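Local coordinates for LanC-like protein GCR2 (PDB 3T33), which belongs to the LanC-like family, carries a zinc ion and may play a role in abscisic acid signalling, at residues Glu252-Ile264 with Thr297-Phe310. Residues are numbered along the deposited sequence; the frame is centred on the assembly and turned at random.
Sequences EIKDVKGTLSYMI and TLVKAAQVYNTKEF
Lys-257 lays its extended aliphatic chain across Tyr-305, with CE 3.8 Å from the ring centroid and 24° off its normal, a CH-pi contact suited to a long, flexible residue. On the opposite face lies Val-304 CG1, while Ile-253 CG2 meets Tyr-305 CE1 at 3.7 Å. Deeper in, Leu-260 CD1 comes within 3.7 Å of Ala-301 CB; the short alanine gives the long leucine a place to end, the axes of 252-264 and 297-305 staying 11.7 Å apart at their closest. Leu-260 CD2 reaches Thr-297 CG2, while OG1 of that threonine is hydrogen-bonded to Tyr-413 OH and Gly-293 O. Ile-264 CD1 lies in the Phe-310 ring plane, 3.9 Å from Phe-310 CD1, and against Leu-298 CD2. Ala-301 CB lies over one face of the Phe-310 ring and Thr-307 CG2 over the opposite one, both toward the rim. The chain leaves helix 291-305 at Asn-306, which has positive phi, and helix 308-324 then carries Phe-310 back against Ala-301. Ser-261 OG lies 3.3 Å from Glu-309 OE1 but donates to Lys-257 O (3.2 Å) from above the carbonyl plane; that oxygen also accepts from Ser-261 N. Cohesion between helix 250-265 and the corner between helices 291-305 and 308-324 is therefore apolar and CH-pi.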
loop_
_atom_site.group_PDB
_atom_site.type_symbol
_atom_site.label_atom_id
_atom_site.label_comp_id
_atom_site.label_asym_id
_atom_site.label_seq_id
_atom_site.Cartn_x
_atom_site.Cartn_y
_atom_site.Cartn_z
ATOM N N GLU A 252 -8.861 -23.133 7.548
ATOM C CA GLU A 252 -7.984 -22.063 7.055
ATOM C C GLU A 252 -8.334 -20.705 7.701
ATOM O O GLU A 252 -7.447 -19.948 8.105
ATOM C CB GLU A 252 -8.049 -22.005 5.523
ATOM C CG GLU A 252 -7.372 -23.224 4.843
ATOM C CD GLU A 252 -7.798 -23.454 3.409
ATOM O OE1 GLU A 252 -8.576 -22.650 2.849
ATOM O OE2 GLU A 252 -7.348 -24.465 2.822
ATOM N N ILE A 253 -9.634 -20.438 7.816
ATOM C CA ILE A 253 -10.138 -19.247 8.446
ATOM C C ILE A 253 -9.670 -19.215 9.908
ATOM O O ILE A 253 -9.016 -18.239 10.326
ATOM C CB ILE A 253 -11.686 -19.138 8.275
ATOM C CG1 ILE A 253 -12.023 -18.835 6.819
ATOM C CG2 ILE A 253 -12.233 -18.005 9.152
ATOM C CD1 ILE A 253 -13.489 -18.832 6.451
ATOM N N LYS A 254 -9.922 -20.301 10.657
ATOM C CA LYS A 254 -9.340 -20.453 12.031
ATOM C C LYS A 254 -7.856 -20.193 12.070
ATOM O O LYS A 254 -7.390 -19.539 12.989
ATOM C CB LYS A 254 -9.596 -21.846 12.685
ATOM C CG LYS A 254 -10.473 -21.855 13.956
ATOM C CD LYS A 254 -11.217 -23.210 14.177
ATOM C CE LYS A 254 -12.486 -23.382 13.221
ATOM N NZ LYS A 254 -13.475 -24.468 13.677
ATOM N N ASP A 255 -7.099 -20.716 11.101
ATOM C CA ASP A 255 -5.643 -20.556 11.158
ATOM C C ASP A 255 -5.176 -19.103 10.878
ATOM O O ASP A 255 -4.164 -18.616 11.461
ATOM C CB ASP A 255 -4.960 -21.540 10.218
ATOM C CG ASP A 255 -4.948 -23.018 10.759
ATOM O OD1 ASP A 255 -5.137 -23.260 11.964
ATOM O OD2 ASP A 255 -4.720 -23.939 9.945
ATOM N N VAL A 256 -5.910 -18.419 9.982
ATOM C CA VAL A 256 -5.626 -17.013 9.690
ATOM C C VAL A 256 -6.010 -16.191 10.909
ATOM O O VAL A 256 -5.153 -15.471 11.434
ATOM C CB VAL A 256 -6.312 -16.516 8.429
ATOM C CG1 VAL A 256 -6.029 -15.037 8.231
ATOM C CG2 VAL A 256 -5.853 -17.354 7.193
ATOM N N LYS A 257 -7.260 -16.337 11.378
ATOM C CA LYS A 257 -7.705 -15.683 12.646
ATOM C C LYS A 257 -6.662 -15.932 13.726
ATOM O O LYS A 257 -6.156 -14.990 14.357
ATOM C CB LYS A 257 -9.079 -16.184 13.134
ATOM C CG LYS A 257 -10.228 -15.566 12.397
ATOM C CD LYS A 257 -11.553 -16.149 12.832
ATOM C CE LYS A 257 -12.714 -15.645 11.964
ATOM N NZ LYS A 257 -14.038 -16.386 12.253
ATOM N N GLY A 258 -6.265 -17.193 13.858
ATOM C CA GLY A 258 -5.291 -17.581 14.894
ATOM C C GLY A 258 -3.976 -16.846 14.870
ATOM O O GLY A 258 -3.511 -16.360 15.884
ATOM N N THR A 259 -3.370 -16.778 13.690
ATOM C CA THR A 259 -2.086 -16.062 13.479
ATOM C C THR A 259 -2.239 -14.592 13.806
ATOM O O THR A 259 -1.356 -13.992 14.390
ATOM C CB THR A 259 -1.615 -16.252 12.022
ATOM O OG1 THR A 259 -1.559 -17.652 11.753
ATOM C CG2 THR A 259 -0.265 -15.662 11.781
ATOM N N LEU A 260 -3.379 -14.015 13.437
ATOM C CA LEU A 260 -3.621 -12.604 13.741
ATOM C C LEU A 260 -3.859 -12.346 15.251
ATOM O O LEU A 260 -3.274 -11.429 15.797
ATOM C CB LEU A 260 -4.734 -12.012 12.856
ATOM C CG LEU A 260 -4.496 -11.868 11.343
ATOM C CD1 LEU A 260 -5.724 -11.369 10.701
ATOM C CD2 LEU A 260 -3.358 -10.930 11.064
ATOM N N SER A 261 -4.673 -13.160 15.924
ATOM C CA SER A 261 -4.718 -13.104 17.403
ATOM C C SER A 261 -3.340 -13.210 18.013
ATOM O O SER A 261 -2.934 -12.372 18.807
ATOM C CB SER A 261 -5.579 -14.217 17.964
ATOM O OG SER A 261 -6.827 -14.136 17.327
ATOM N N TYR A 262 -2.605 -14.236 17.630
ATOM C CA TYR A 262 -1.262 -14.402 18.159
ATOM C C TYR A 262 -0.526 -13.084 18.156
ATOM O O TYR A 262 -0.034 -12.669 19.165
ATOM C CB TYR A 262 -0.499 -15.448 17.340
ATOM C CG TYR A 262 0.962 -15.486 17.684
ATOM C CD1 TYR A 262 1.414 -16.215 18.791
ATOM C CD2 TYR A 262 1.882 -14.768 16.937
ATOM C CE1 TYR A 262 2.738 -16.233 19.118
ATOM C CE2 TYR A 262 3.190 -14.789 17.246
ATOM C CZ TYR A 262 3.610 -15.515 18.342
ATOM O OH TYR A 262 4.926 -15.520 18.651
ATOM N N MET A 263 -0.473 -12.418 17.002
ATOM C CA MET A 263 0.195 -11.111 16.837
ATOM C C MET A 263 -0.363 -9.990 17.730
ATOM O O MET A 263 0.375 -9.175 18.268
ATOM C CB MET A 263 0.088 -10.688 15.374
ATOM C CG MET A 263 0.922 -11.559 14.397
ATOM S SD MET A 263 0.927 -11.005 12.641
ATOM C CE MET A 263 2.335 -9.962 12.773
ATOM N N ILE A 264 -1.673 -9.957 17.897
ATOM C CA ILE A 264 -2.297 -8.955 18.743
ATOM C C ILE A 264 -1.799 -9.138 20.176
ATOM O O ILE A 264 -1.176 -8.230 20.753
ATOM C CB ILE A 264 -3.854 -8.994 18.581
ATOM C CG1 ILE A 264 -4.218 -8.562 17.155
ATOM C CG2 ILE A 264 -4.577 -8.086 19.623
ATOM C CD1 ILE A 264 -5.635 -8.774 16.781
ATOM N N THR A 297 -3.879 -4.778 7.681
ATOM C CA THR A 297 -4.307 -6.175 7.678
ATOM C C THR A 297 -5.437 -6.396 8.668
ATOM O O THR A 297 -6.375 -7.127 8.385
ATOM C CB THR A 297 -3.146 -7.096 8.046
ATOM O OG1 THR A 297 -2.001 -6.741 7.266
ATOM C CG2 THR A 297 -3.500 -8.529 7.801
ATOM N N LEU A 298 -5.346 -5.811 9.849
ATOM C CA LEU A 298 -6.460 -5.955 10.830
ATOM C C LEU A 298 -7.731 -5.274 10.281
ATOM O O LEU A 298 -8.834 -5.780 10.423
ATOM C CB LEU A 298 -6.063 -5.395 12.185
ATOM C CG LEU A 298 -4.963 -6.271 12.804
ATOM C CD1 LEU A 298 -4.472 -5.631 14.046
ATOM C CD2 LEU A 298 -5.562 -7.670 13.098
ATOM N N VAL A 299 -7.576 -4.167 9.573
ATOM C CA VAL A 299 -8.781 -3.543 8.996
ATOM C C VAL A 299 -9.468 -4.534 8.133
ATOM O O VAL A 299 -10.708 -4.678 8.234
ATOM C CB VAL A 299 -8.506 -2.219 8.206
ATOM C CG1 VAL A 299 -9.668 -1.894 7.222
ATOM C CG2 VAL A 299 -8.288 -1.087 9.163
ATOM N N LYS A 300 -8.688 -5.237 7.297
ATOM C CA LYS A 300 -9.250 -6.284 6.413
ATOM C C LYS A 300 -9.824 -7.447 7.248
ATOM O O LYS A 300 -10.928 -7.923 7.016
ATOM C CB LYS A 300 -8.192 -6.785 5.406
ATOM C CG LYS A 300 -8.617 -7.961 4.598
ATOM C CD LYS A 300 -9.685 -7.603 3.612
ATOM C CE LYS A 300 -10.069 -8.791 2.851
ATOM N NZ LYS A 300 -11.343 -8.578 2.066
ATOM N N ALA A 301 -9.092 -7.904 8.237
ATOM C CA ALA A 301 -9.687 -8.938 9.130
ATOM C C ALA A 301 -11.028 -8.413 9.648
ATOM O O ALA A 301 -12.062 -9.093 9.554
ATOM C CB ALA A 301 -8.759 -9.248 10.261
ATOM N N ALA A 302 -11.033 -7.174 10.127
ATOM C CA ALA A 302 -12.248 -6.612 10.680
ATOM C C ALA A 302 -13.398 -6.645 9.718
ATOM O O ALA A 302 -14.501 -6.961 10.131
ATOM C CB ALA A 302 -12.017 -5.192 11.158
ATOM N N GLN A 303 -13.166 -6.294 8.444
ATOM C CA GLN A 303 -14.246 -6.277 7.415
ATOM C C GLN A 303 -14.779 -7.671 7.089
ATOM O O GLN A 303 -15.951 -7.838 6.777
ATOM C CB GLN A 303 -13.790 -5.620 6.094
ATOM C CG GLN A 303 -14.025 -4.104 5.953
ATOM C CD GLN A 303 -13.148 -3.435 4.839
ATOM O OE1 GLN A 303 -12.360 -4.118 4.144
ATOM N NE2 GLN A 303 -13.267 -2.092 4.693
ATOM N N VAL A 304 -13.900 -8.659 7.103
ATOM C CA VAL A 304 -14.275 -10.006 6.670
ATOM C C VAL A 304 -14.910 -10.767 7.820
ATOM O O VAL A 304 -15.885 -11.506 7.631
ATOM C CB VAL A 304 -13.043 -10.878 6.243
ATOM C CG1 VAL A 304 -13.529 -12.211 5.691
ATOM C CG2 VAL A 304 -12.217 -10.197 5.229
ATOM N N TYR A 305 -14.320 -10.606 9.003
ATOM C CA TYR A 305 -14.687 -11.449 10.158
ATOM C C TYR A 305 -15.668 -10.806 11.108
ATOM O O TYR A 305 -16.481 -11.499 11.726
ATOM C CB TYR A 305 -13.439 -11.970 10.854
ATOM C CG TYR A 305 -12.650 -12.777 9.845
ATOM C CD1 TYR A 305 -13.315 -13.703 9.034
ATOM C CD2 TYR A 305 -11.258 -12.604 9.667
ATOM C CE1 TYR A 305 -12.636 -14.452 8.082
ATOM C CE2 TYR A 305 -10.530 -13.381 8.690
ATOM C CZ TYR A 305 -11.247 -14.291 7.908
ATOM O OH TYR A 305 -10.633 -15.055 6.933
ATOM N N ASN A 306 -15.638 -9.475 11.148
ATOM C CA ASN A 306 -16.465 -8.682 12.057
ATOM C C ASN A 306 -16.329 -9.069 13.522
ATOM O O ASN A 306 -17.260 -9.514 14.163
ATOM C CB ASN A 306 -17.935 -8.634 11.638
ATOM C CG ASN A 306 -18.609 -7.359 12.132
ATOM O OD1 ASN A 306 -17.919 -6.455 12.642
ATOM N ND2 ASN A 306 -19.939 -7.272 11.997
ATOM N N THR A 307 -15.149 -8.866 14.051
ATOM C CA THR A 307 -14.858 -9.321 15.374
ATOM C C THR A 307 -14.484 -8.088 16.133
ATOM O O THR A 307 -13.813 -7.212 15.581
ATOM C CB THR A 307 -13.666 -10.280 15.280
ATOM O OG1 THR A 307 -14.145 -11.550 14.825
ATOM C CG2 THR A 307 -13.014 -10.475 16.575
ATOM N N LYS A 308 -14.901 -8.019 17.392
ATOM C CA LYS A 308 -14.518 -6.934 18.265
ATOM C C LYS A 308 -13.022 -6.870 18.358
ATOM O O LYS A 308 -12.436 -5.783 18.270
ATOM C CB LYS A 308 -15.082 -7.141 19.664
ATOM C CG LYS A 308 -14.501 -6.191 20.718
ATOM C CD LYS A 308 -15.481 -5.062 21.039
ATOM C CE LYS A 308 -16.330 -5.418 22.267
ATOM N NZ LYS A 308 -15.469 -5.491 23.504
ATOM N N GLU A 309 -12.406 -8.030 18.561
ATOM C CA GLU A 309 -10.955 -8.107 18.738
ATOM C C GLU A 309 -10.190 -7.362 17.630
ATOM O O GLU A 309 -9.187 -6.724 17.916
ATOM C CB GLU A 309 -10.483 -9.564 18.772
ATOM C CG GLU A 309 -8.959 -9.722 19.082
ATOM C CD GLU A 309 -8.441 -11.155 18.903
ATOM O OE1 GLU A 309 -9.181 -11.999 18.338
ATOM O OE2 GLU A 309 -7.285 -11.422 19.328
ATOM N N PHE A 310 -10.674 -7.485 16.387
ATOM C CA PHE A 310 -9.971 -7.037 15.186
ATOM C C PHE A 310 -10.238 -5.562 15.007
ATOM O O PHE A 310 -9.290 -4.800 14.937
ATOM C CB PHE A 310 -10.398 -7.836 13.911
ATOM C CG PHE A 310 -9.900 -9.294 13.874
ATOM C CD1 PHE A 310 -8.729 -9.682 14.529
ATOM C CD2 PHE A 310 -10.607 -10.258 13.163
ATOM C CE1 PHE A 310 -8.285 -11.008 14.522
ATOM C CE2 PHE A 310 -10.171 -11.575 13.130
ATOM C CZ PHE A 310 -8.992 -11.950 13.823
#